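Phosphoserine aminotransferase (Bacillus circulans, PDB 2C0R) uses pyridoxal 5'-phosphate to interconvert 3-phosphohydroxypyruvate and phosphoserine, a transamination of serine biosynthesis, and handles the corresponding phosphohydroxythreonine reaction of pyridoxine biosynthesis. Local coordinates at residues A[17-22]-A[249-254]; A[84-89]-A[112-117]; A[94-99]-A[118-123]. The protein carries 1 engineered substitution. All blocks are in the same frame, centred on the assembly; numbering follows the deposited sequence.

Contact 1 of 3, residues A[17-22]-A[249-254]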
loop_
_atom_site.group_PDB
_atom_site.type_symbol
_atom_site.label_atom_id
_atom_site.label_comp_id
_atom_site.label_asym_id
_atom_site.label_seq_id
_atom_site.Cartn_x
_atom_site.Cartn_y
_atom_site.Cartn_z
ATOM N N LEU A 17 12.455 4.229 18.128
ATOM C CA LEU A 17 13.687 3.444 17.880
ATOM C C LEU A 17 13.519 1.989 18.326
ATOM O O LEU A 17 14.010 1.085 17.662
ATOM C CB LEU A 17 14.861 4.052 18.627
ATOM C CG LEU A 17 16.195 3.363 18.422
ATOM C CD1 LEU A 17 16.527 3.152 16.942
ATOM C CD2 LEU A 17 17.280 4.202 19.105
ATOM N N GLU A 18 12.792 1.758 19.421
ATOM C CA GLU A 18 12.603 0.395 19.942
ATOM C C GLU A 18 11.830 -0.461 18.936
ATOM O O GLU A 18 12.055 -1.669 18.749
ATOM C CB GLU A 18 11.816 0.378 21.252
ATOM C CG GLU A 18 10.806 1.502 21.373
ATOM C CD GLU A 18 11.251 2.767 22.072
ATOM O OE1 GLU A 18 12.013 3.579 21.492
ATOM O OE2 GLU A 18 10.805 3.003 23.228
ATOM N N VAL A 19 10.865 0.156 18.291
ATOM C CA VAL A 19 10.090 -0.580 17.289
ATOM C C VAL A 19 10.974 -0.932 16.106
ATOM O O VAL A 19 10.903 -2.056 15.603
ATOM C CB VAL A 19 8.905 0.282 16.840
ATOM C CG1 VAL A 19 8.305 -0.300 15.572
ATOM C CG2 VAL A 19 7.884 0.333 17.965
ATOM N N LEU A 20 11.805 0.013 15.643
ATOM C CA LEU A 20 12.710 -0.276 14.548
ATOM C C LEU A 20 13.662 -1.381 14.967
ATOM O O LEU A 20 13.944 -2.262 14.196
ATOM C CB LEU A 20 13.493 0.962 14.179
ATOM C CG LEU A 20 12.690 2.117 13.587
ATOM C CD1 LEU A 20 13.580 3.334 13.438
ATOM C CD2 LEU A 20 12.121 1.723 12.237
ATOM N N GLU A 21 14.160 -1.341 16.190
ATOM C CA GLU A 21 15.100 -2.375 16.633
ATOM C C GLU A 21 14.427 -3.737 16.710
ATOM O O GLU A 21 15.023 -4.771 16.361
ATOM C CB GLU A 21 15.693 -2.011 17.976
ATOM C CG GLU A 21 16.600 -0.769 17.882
ATOM C CD GLU A 21 17.099 -0.395 19.274
ATOM O OE1 GLU A 21 16.507 -0.885 20.278
ATOM O OE2 GLU A 21 18.079 0.376 19.329
ATOM N N ARG A 22 13.197 -3.786 17.182
ATOM C CA ARG A 22 12.457 -5.049 17.282
ATOM C C ARG A 22 12.200 -5.650 15.896
ATOM O O ARG A 22 12.384 -6.853 15.657
ATOM C CB ARG A 22 11.099 -4.825 17.974
ATOM C CG ARG A 22 11.138 -4.754 19.486
ATOM C CD ARG A 22 9.915 -4.153 20.174
ATOM N NE ARG A 22 10.243 -3.423 21.399
ATOM C CZ ARG A 22 9.518 -2.436 21.917
ATOM N NH1 ARG A 22 8.405 -2.084 21.267
ATOM N NH2 ARG A 22 9.840 -1.780 23.048
ATOM N N ASN A 249 1.063 -2.912 14.169
ATOM C CA ASN A 249 0.895 -3.703 15.414
ATOM C C ASN A 249 1.987 -3.393 16.418
ATOM O O ASN A 249 1.727 -3.178 17.601
ATOM C CB ASN A 249 0.833 -5.184 15.038
ATOM C CG ASN A 249 0.283 -6.032 16.180
ATOM O OD1 ASN A 249 -0.695 -5.707 16.854
ATOM N ND2 ASN A 249 0.937 -7.164 16.357
ATOM N N GLU A 250 3.225 -3.322 15.932
ATOM C CA GLU A 250 4.348 -3.004 16.839
ATOM C C GLU A 250 4.225 -1.613 17.395
ATOM O O GLU A 250 4.537 -1.358 18.579
ATOM C CB GLU A 250 5.657 -3.192 16.060
ATOM C CG GLU A 250 5.972 -4.648 15.744
ATOM C CD GLU A 250 5.930 -5.564 16.962
ATOM O OE1 GLU A 250 5.230 -6.593 16.894
ATOM O OE2 GLU A 250 6.571 -5.241 17.988
ATOM N N VAL A 251 3.790 -0.658 16.594
ATOM C CA VAL A 251 3.648 0.698 17.120
ATOM C C VAL A 251 2.555 0.779 18.159
ATOM O O VAL A 251 2.680 1.470 19.184
ATOM C CB VAL A 251 3.401 1.719 15.989
ATOM C CG1 VAL A 251 3.015 3.064 16.585
ATOM C CG2 VAL A 251 4.624 1.879 15.090
ATOM N N LEU A 252 1.474 0.048 17.966
ATOM C CA LEU A 252 0.393 0.048 18.947
ATOM C C LEU A 252 0.859 -0.538 20.273
ATOM O O LEU A 252 0.489 -0.043 21.346
ATOM C CB LEU A 252 -0.850 -0.712 18.449
ATOM C CG LEU A 252 -1.449 -0.178 17.132
ATOM C CD1 LEU A 252 -2.568 -1.118 16.740
ATOM C CD2 LEU A 252 -1.941 1.247 17.280
ATOM N N LYS A 253 1.660 -1.597 20.201
ATOM C CA LYS A 253 2.263 -2.104 21.443
ATOM C C LYS A 253 3.059 -1.023 22.155
ATOM O O LYS A 253 2.984 -0.858 23.352
ATOM C CB LYS A 253 3.168 -3.281 21.107
ATOM C CG LYS A 253 2.463 -4.591 20.776
ATOM C CD LYS A 253 3.501 -5.570 20.194
ATOM C CE LYS A 253 2.781 -6.844 19.688
ATOM N NZ LYS A 253 3.789 -7.773 19.097
ATOM N N TRP A 254 3.856 -0.279 21.378
ATOM C CA TRP A 254 4.674 0.786 22.004
ATOM C C TRP A 254 3.783 1.859 22.607
ATOM O O TRP A 254 4.075 2.361 23.687
ATOM C CB TRP A 254 5.616 1.304 20.919
ATOM C CG TRP A 254 6.407 2.522 21.287
ATOM C CD1 TRP A 254 7.659 2.534 21.893
ATOM C CD2 TRP A 254 6.058 3.907 21.106
ATOM N NE1 TRP A 254 8.083 3.832 22.079
ATOM C CE2 TRP A 254 7.120 4.679 21.609
ATOM C CE3 TRP A 254 4.945 4.558 20.565
ATOM C CZ2 TRP A 254 7.088 6.074 21.580
ATOM C CZ3 TRP A 254 4.910 5.937 20.531
ATOM C CH2 TRP A 254 5.982 6.686 21.041
HETATM O O HOH W 1 6.754 -2.780 19.527
#

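Contact 2 of 3, residues A[84-89]-A[112-117]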
loop_
_atom_site.group_PDB
_atom_site.type_symbol
_atom_site.label_atom_id
_atom_site.label_comp_id
_atom_site.label_asym_id
_atom_site.label_seq_id
_atom_site.Cartn_x
_atom_site.Cartn_y
_atom_site.Cartn_z
ATOM N N ILE A 84 -14.855 7.826 0.679
ATOM C CA ILE A 84 -15.955 8.269 1.577
ATOM C C ILE A 84 -17.167 8.801 0.795
ATOM O O ILE A 84 -18.290 8.249 0.934
ATOM C CB ILE A 84 -15.346 9.279 2.594
ATOM C CG1 ILE A 84 -14.431 8.603 3.593
ATOM C CG2 ILE A 84 -16.439 10.098 3.283
ATOM C CD1 ILE A 84 -13.398 9.553 4.167
ATOM N N PRO A 85 -17.057 9.824 -0.046
ATOM C CA PRO A 85 -18.258 10.239 -0.798
ATOM C C PRO A 85 -18.738 9.145 -1.734
ATOM O O PRO A 85 -19.961 8.989 -1.940
ATOM C CB PRO A 85 -17.756 11.451 -1.588
ATOM C CG PRO A 85 -16.266 11.402 -1.579
ATOM C CD PRO A 85 -15.911 10.703 -0.301
ATOM N N MET A 86 -17.852 8.360 -2.333
ATOM C CA MET A 86 -18.354 7.260 -3.189
ATOM C C MET A 86 -19.272 6.332 -2.421
ATOM O O MET A 86 -20.251 5.815 -2.994
ATOM C CB MET A 86 -17.162 6.489 -3.782
ATOM C CG MET A 86 -16.448 7.262 -4.875
ATOM S SD MET A 86 -14.900 6.441 -5.389
ATOM C CE MET A 86 -15.435 5.963 -7.040
ATOM N N ASN A 87 -18.952 6.079 -1.164
ATOM C CA ASN A 87 -19.755 5.113 -0.415
ATOM C C ASN A 87 -20.991 5.763 0.216
ATOM O O ASN A 87 -21.986 5.040 0.365
ATOM C CB ASN A 87 -18.932 4.429 0.678
ATOM C CG ASN A 87 -18.141 3.265 0.122
ATOM O OD1 ASN A 87 -18.597 2.134 0.291
ATOM N ND2 ASN A 87 -17.033 3.530 -0.554
ATOM N N PHE A 88 -20.915 7.027 0.576
ATOM C CA PHE A 88 -21.994 7.630 1.382
ATOM C C PHE A 88 -22.769 8.749 0.732
ATOM O O PHE A 88 -23.836 9.121 1.222
ATOM C CB PHE A 88 -21.366 8.191 2.670
ATOM C CG PHE A 88 -20.668 7.093 3.432
ATOM C CD1 PHE A 88 -19.357 7.332 3.848
ATOM C CD2 PHE A 88 -21.224 5.856 3.721
ATOM C CE1 PHE A 88 -18.625 6.396 4.540
ATOM C CE2 PHE A 88 -20.487 4.921 4.438
ATOM C CZ PHE A 88 -19.183 5.185 4.853
ATOM N N LEU A 89 -22.260 9.339 -0.347
ATOM C CA LEU A 89 -22.995 10.469 -0.920
ATOM C C LEU A 89 -24.036 9.970 -1.906
ATOM O O LEU A 89 -23.619 9.458 -2.940
ATOM C CB LEU A 89 -22.003 11.378 -1.661
ATOM C CG LEU A 89 -22.584 12.650 -2.288
ATOM C CD1 LEU A 89 -23.405 13.396 -1.259
ATOM C CD2 LEU A 89 -21.472 13.539 -2.838
ATOM N N LYS A 112 -16.451 16.754 -4.569
ATOM C CA LYS A 112 -17.112 17.498 -5.653
ATOM C C LYS A 112 -17.166 16.679 -6.934
ATOM O O LYS A 112 -18.043 16.887 -7.760
ATOM C CB LYS A 112 -16.338 18.791 -5.908
ATOM C CG LYS A 112 -16.523 19.812 -4.779
ATOM C CD LYS A 112 -15.732 21.084 -5.002
ATOM C CE LYS A 112 -16.603 22.310 -4.897
ATOM N NZ LYS A 112 -16.485 23.132 -3.684
ATOM N N LEU A 113 -16.213 15.778 -7.132
ATOM C CA LEU A 113 -16.255 14.894 -8.291
ATOM C C LEU A 113 -17.335 13.822 -8.241
ATOM O O LEU A 113 -17.689 13.299 -9.313
ATOM C CB LEU A 113 -14.884 14.192 -8.397
ATOM C CG LEU A 113 -13.756 15.174 -8.682
ATOM C CD1 LEU A 113 -12.387 14.522 -8.684
ATOM C CD2 LEU A 113 -13.990 15.875 -10.014
ATOM N N ILE A 114 -17.820 13.502 -7.054
ATOM C CA ILE A 114 -18.831 12.466 -6.807
ATOM C C ILE A 114 -20.246 13.005 -6.703
ATOM O O ILE A 114 -21.248 12.398 -7.134
ATOM C CB ILE A 114 -18.482 11.702 -5.521
ATOM C CG1 ILE A 114 -17.065 11.139 -5.479
ATOM C CG2 ILE A 114 -19.521 10.606 -5.285
ATOM C CD1 ILE A 114 -16.679 10.345 -6.692
ATOM N N GLY A 115 -20.421 14.182 -6.130
ATOM C CA GLY A 115 -21.750 14.762 -6.019
ATOM C C GLY A 115 -21.714 16.171 -5.458
ATOM O O GLY A 115 -20.699 16.869 -5.396
ATOM N N ASP A 116 -22.890 16.536 -5.010
ATOM C CA ASP A 116 -23.166 17.809 -4.389
ATOM C C ASP A 116 -22.473 17.932 -3.040
ATOM O O ASP A 116 -22.433 16.956 -2.277
ATOM C CB ASP A 116 -24.690 17.917 -4.228
ATOM C CG ASP A 116 -25.315 18.132 -5.597
ATOM O OD1 ASP A 116 -24.592 18.565 -6.526
ATOM O OD2 ASP A 116 -26.530 17.850 -5.647
ATOM N N THR A 117 -21.948 19.106 -2.760
ATOM C CA THR A 117 -21.248 19.287 -1.498
ATOM C C THR A 117 -21.740 20.550 -0.818
ATOM O O THR A 117 -22.385 21.394 -1.441
ATOM C CB THR A 117 -19.724 19.399 -1.685
ATOM O OG1 THR A 117 -19.502 20.527 -2.553
ATOM C CG2 THR A 117 -19.114 18.145 -2.325
#

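Contact 3 of 3, residues A[94-99]-A[118-123]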
loop_
_atom_site.group_PDB
_atom_site.type_symbol
_atom_site.label_atom_id
_atom_site.label_comp_id
_atom_site.label_asym_id
_atom_site.label_seq_id
_atom_site.Cartn_x
_atom_site.Cartn_y
_atom_site.Cartn_z
ATOM N N THR A 94 -26.063 16.071 0.336
ATOM C CA THR A 94 -24.853 16.867 0.222
ATOM C C THR A 94 -23.738 16.296 1.087
ATOM O O THR A 94 -24.014 15.902 2.229
ATOM C CB THR A 94 -25.052 18.339 0.617
ATOM O OG1 THR A 94 -25.726 18.385 1.885
ATOM C CG2 THR A 94 -25.949 19.098 -0.371
ATOM N N ALA A 95 -22.505 16.284 0.579
ATOM C CA ALA A 95 -21.346 15.906 1.390
ATOM C C ALA A 95 -20.893 17.214 2.040
ATOM O O ALA A 95 -20.444 18.120 1.321
ATOM C CB ALA A 95 -20.280 15.289 0.538
ATOM N N ASN A 96 -21.070 17.256 3.361
ATOM C CA ASN A 96 -20.748 18.447 4.124
ATOM C C ASN A 96 -19.331 18.401 4.675
ATOM O O ASN A 96 -18.934 17.378 5.276
ATOM C CB ASN A 96 -21.723 18.619 5.293
ATOM C CG ASN A 96 -23.101 19.038 4.735
ATOM O OD1 ASN A 96 -23.526 18.514 3.716
ATOM N ND2 ASN A 96 -23.742 19.963 5.395
ATOM N N TYR A 97 -18.610 19.514 4.485
ATOM C CA TYR A 97 -17.193 19.637 4.866
ATOM C C TYR A 97 -16.944 20.822 5.796
ATOM O O TYR A 97 -17.542 21.880 5.597
ATOM C CB TYR A 97 -16.309 19.755 3.589
ATOM C CG TYR A 97 -16.178 18.338 3.004
ATOM C CD1 TYR A 97 -17.204 17.805 2.239
ATOM C CD2 TYR A 97 -15.045 17.580 3.248
ATOM C CE1 TYR A 97 -17.129 16.552 1.692
ATOM C CE2 TYR A 97 -14.980 16.292 2.710
ATOM C CZ TYR A 97 -16.007 15.798 1.940
ATOM O OH TYR A 97 -15.971 14.517 1.425
ATOM N N VAL A 98 -16.097 20.615 6.810
ATOM C CA VAL A 98 -15.552 21.742 7.578
ATOM C C VAL A 98 -14.218 22.123 6.956
ATOM O O VAL A 98 -13.347 21.234 6.911
ATOM C CB VAL A 98 -15.391 21.326 9.034
ATOM C CG1 VAL A 98 -14.825 22.518 9.863
ATOM C CG2 VAL A 98 -16.680 20.778 9.629
ATOM N N MET A 99 -14.061 23.342 6.468
ATOM C CA MET A 99 -12.950 23.745 5.625
ATOM C C MET A 99 -11.922 24.504 6.471
ATOM O O MET A 99 -12.060 25.675 6.764
ATOM C CB MET A 99 -13.377 24.575 4.413
ATOM C CG MET A 99 -14.467 23.904 3.599
ATOM S SD MET A 99 -13.982 22.248 2.988
ATOM C CE MET A 99 -12.560 22.727 1.990
ATOM N N HIS A 118 -21.411 20.723 0.435
ATOM C CA HIS A 118 -21.801 21.881 1.231
ATOM C C HIS A 118 -20.691 22.228 2.222
ATOM O O HIS A 118 -20.246 21.341 2.945
ATOM C CB HIS A 118 -23.085 21.634 2.034
ATOM C CG HIS A 118 -23.423 22.803 2.902
ATOM N ND1 HIS A 118 -23.841 23.988 2.344
ATOM C CD2 HIS A 118 -23.416 22.984 4.243
ATOM C CE1 HIS A 118 -24.079 24.862 3.332
ATOM N NE2 HIS A 118 -23.833 24.269 4.492
ATOM N N VAL A 119 -20.299 23.499 2.262
ATOM C CA VAL A 119 -19.297 23.921 3.237
ATOM C C VAL A 119 -20.029 24.263 4.538
ATOM O O VAL A 119 -20.788 25.268 4.599
ATOM C CB VAL A 119 -18.480 25.097 2.691
ATOM C CG1 VAL A 119 -17.619 25.739 3.784
ATOM C CG2 VAL A 119 -17.608 24.640 1.509
ATOM N N ALA A 120 -19.874 23.494 5.579
ATOM C CA ALA A 120 -20.582 23.540 6.848
ATOM C C ALA A 120 -19.970 24.583 7.770
ATOM O O ALA A 120 -20.601 25.122 8.695
ATOM C CB ALA A 120 -20.673 22.176 7.541
ATOM N N ALA A 121 -18.705 24.910 7.513
ATOM C CA ALA A 121 -17.987 25.953 8.243
ATOM C C ALA A 121 -16.620 26.086 7.562
ATOM O O ALA A 121 -16.177 25.146 6.925
ATOM C CB ALA A 121 -17.816 25.661 9.717
ATOM N N SER A 122 -16.018 27.261 7.735
ATOM C CA SER A 122 -14.766 27.535 7.056
ATOM C C SER A 122 -13.925 28.539 7.806
ATOM O O SER A 122 -14.483 29.502 8.310
ATOM C CB SER A 122 -15.017 28.084 5.632
ATOM O OG SER A 122 -13.773 28.400 4.983
ATOM N N SER A 123 -12.646 28.332 7.857
ATOM C CA SER A 123 -11.718 29.317 8.416
ATOM C C SER A 123 -10.902 29.983 7.319
ATOM O O SER A 123 -9.905 30.648 7.616
ATOM C CB SER A 123 -10.825 28.651 9.449
ATOM O OG SER A 123 -10.194 27.517 8.822
#

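Contact 1 of 3, residues A[17-22]-A[249-254]
Glu-18 reaches the indole of Trp-254 at its edge. OE2 of Glu-18 lies in the ring plane, 3.1 Å from Trp-254 NE1. The N-H does not point straight at OE2; the angle at the hydrogen is 135°, and the hydrogen bond is weak. The carboxylate plane stands at a right angle to the ring. With chi1 at 172° the indole swings away from its own backbone N and out to Glu-18. Beside this pair, Val-19 fills the middle of the contact. Its CG2 meets Trp-254 CB at 3.8 Å, and its CG1 packs on Glu-250 CB at 4.0 Å. One water gives its hydrogens to Glu-250, to the backbone O at 2.8 Å and to OE2 at 2.9 Å. Its link to Arg-22 NH1 is unusually short and so less certain.

Further out, Arg-258 makes a salt bridge to Glu-18 OE2, and Glu-257 pairs with Arg-22 NH2. Lys-253 NZ holds the other oxygen of Glu-250, OE1, at 2.9 Å. The helical segments 17-22 and 249-254 run at 137° to each other, with a small apolar centre and a charged border. Arg-258, the stronger partner of Glu-18, and Glu-257 lie within the next four residues of the chain. The charge network therefore probably ties the two helices more firmly than the weak indole bond does.

Contact 2 of 3, residues A[84-89]-A[112-117]
Ile-114 packs against Pro-85 and Met-86 through all its branches. This is apolar packing; no hydrogen bond crosses between the segments. CD1 of Ile-114 meets Met-86 CG at 3.6 Å, the two side chains crossing at about a right angle. CG1 of Ile-114 lies 4.0 Å from Pro-85 CB. A chi1 of -53° carries CG1 and CD1 to these two partners and turns CG2 to the carbonyl of Pro-85. Cut back to an alanine, Ile-114 would lose the branches that meet Pro-85 and Met-86, and a gap is likely to open there.

A second group of contacts joins side chains to backbone. Ile-114 CG2 sits 3.7 Å from Pro-85 O, which already accepts the backbone N-H of Leu-89. Leu-89 presses CD2 onto Gly-115 CA at 3.4 Å, tighter than usual for two carbons. The absence of a side chain on Gly-115 allows this approach. CD2 of Leu-89 also touches Asp-116 O at 3.6 Å.

The contact joins the C-terminal ends of helices 76-88 and 102-114, the former kinked at Pro-85. Pro-85 also rests on Ala-111 of helix 102-114 and on Tyr-145 of strand 143-149, toward the sheet. Met-86 packs on Pro-222 of the second subunit, and Leu-113 on its Leu-221, so these helix ends lie beside the dimer interface.

Contact 3 of 3, residues A[94-99]-A[118-123]
Five backbone hydrogen bonds join strand 94-99 to segment 118-123. His-118 donates to Ala-95 O, and His-118 O takes the N-H of Tyr-97 at 2.9 Å. Tyr-97 O then accepts from Ala-120 N at 2.8 Å. The straightest bond runs from Met-99 N to Ala-121 O (2.8 Å, 171°), and Ser-123 N closes the row on Met-99 O. The strands are parallel, but the register slips: Tyr-97 pairs with Val-119, whereas Met-99 pairs with Ser-122. The extra residue makes a beta bulge at Ala-120, whose psi of -23° is far from extended.

CA-H...O contacts lie between these bonds, the shortest from Asn-96 CA to His-118 O at 3.2 Å.

Side chains pack on both faces. A chi1 of -53° sets CG of Met-99 against Val-119 CG1 at 3.7 Å, the two side chains crossing at about a right angle. On this face Tyr-97 and Met-99 also touch Leu-108 of the crossover helix 102-114. On the other face, the Asn-96 side chain crosses that of His-118 obliquely. Thr-94 lies alongside His-118, its hydroxyl bonded to Asn-142. The hydroxyl of Tyr-97 is bonded to that of Tyr-145 on the next strand.

This is a beta-alpha-beta unit at one border of the seven-stranded sheet, 117-122 being the outermost strand there within the chain. The five backbone bonds probably carry much of the pairing, and the bulge still leaves Tyr-97 O and Met-99 N bonded.

Contacts 2 and 3 form one region, their centres 13 Å apart and their segments alternating along the chain. Asp-116 O lies 2.9 Å from Ala-95 N, a probable hydrogen bond that extends the strand pairing into segment 112-117. Leu-89 CD1 also packs on Ala-95 N at 3.5 Å. Contact 1 lies across the chain's centre, its own centre about 37 Å from those of both others, and its chain loop encloses them. The side chain of Val-251 is about 10 Å from that of Gln-196, which binds pyridoxal 5'-phosphate, while those of Pro-85 and Tyr-97 are about 13 Å and 11 Å from the bound cofactor. Contacts 1 and 2 both touch the second subunit.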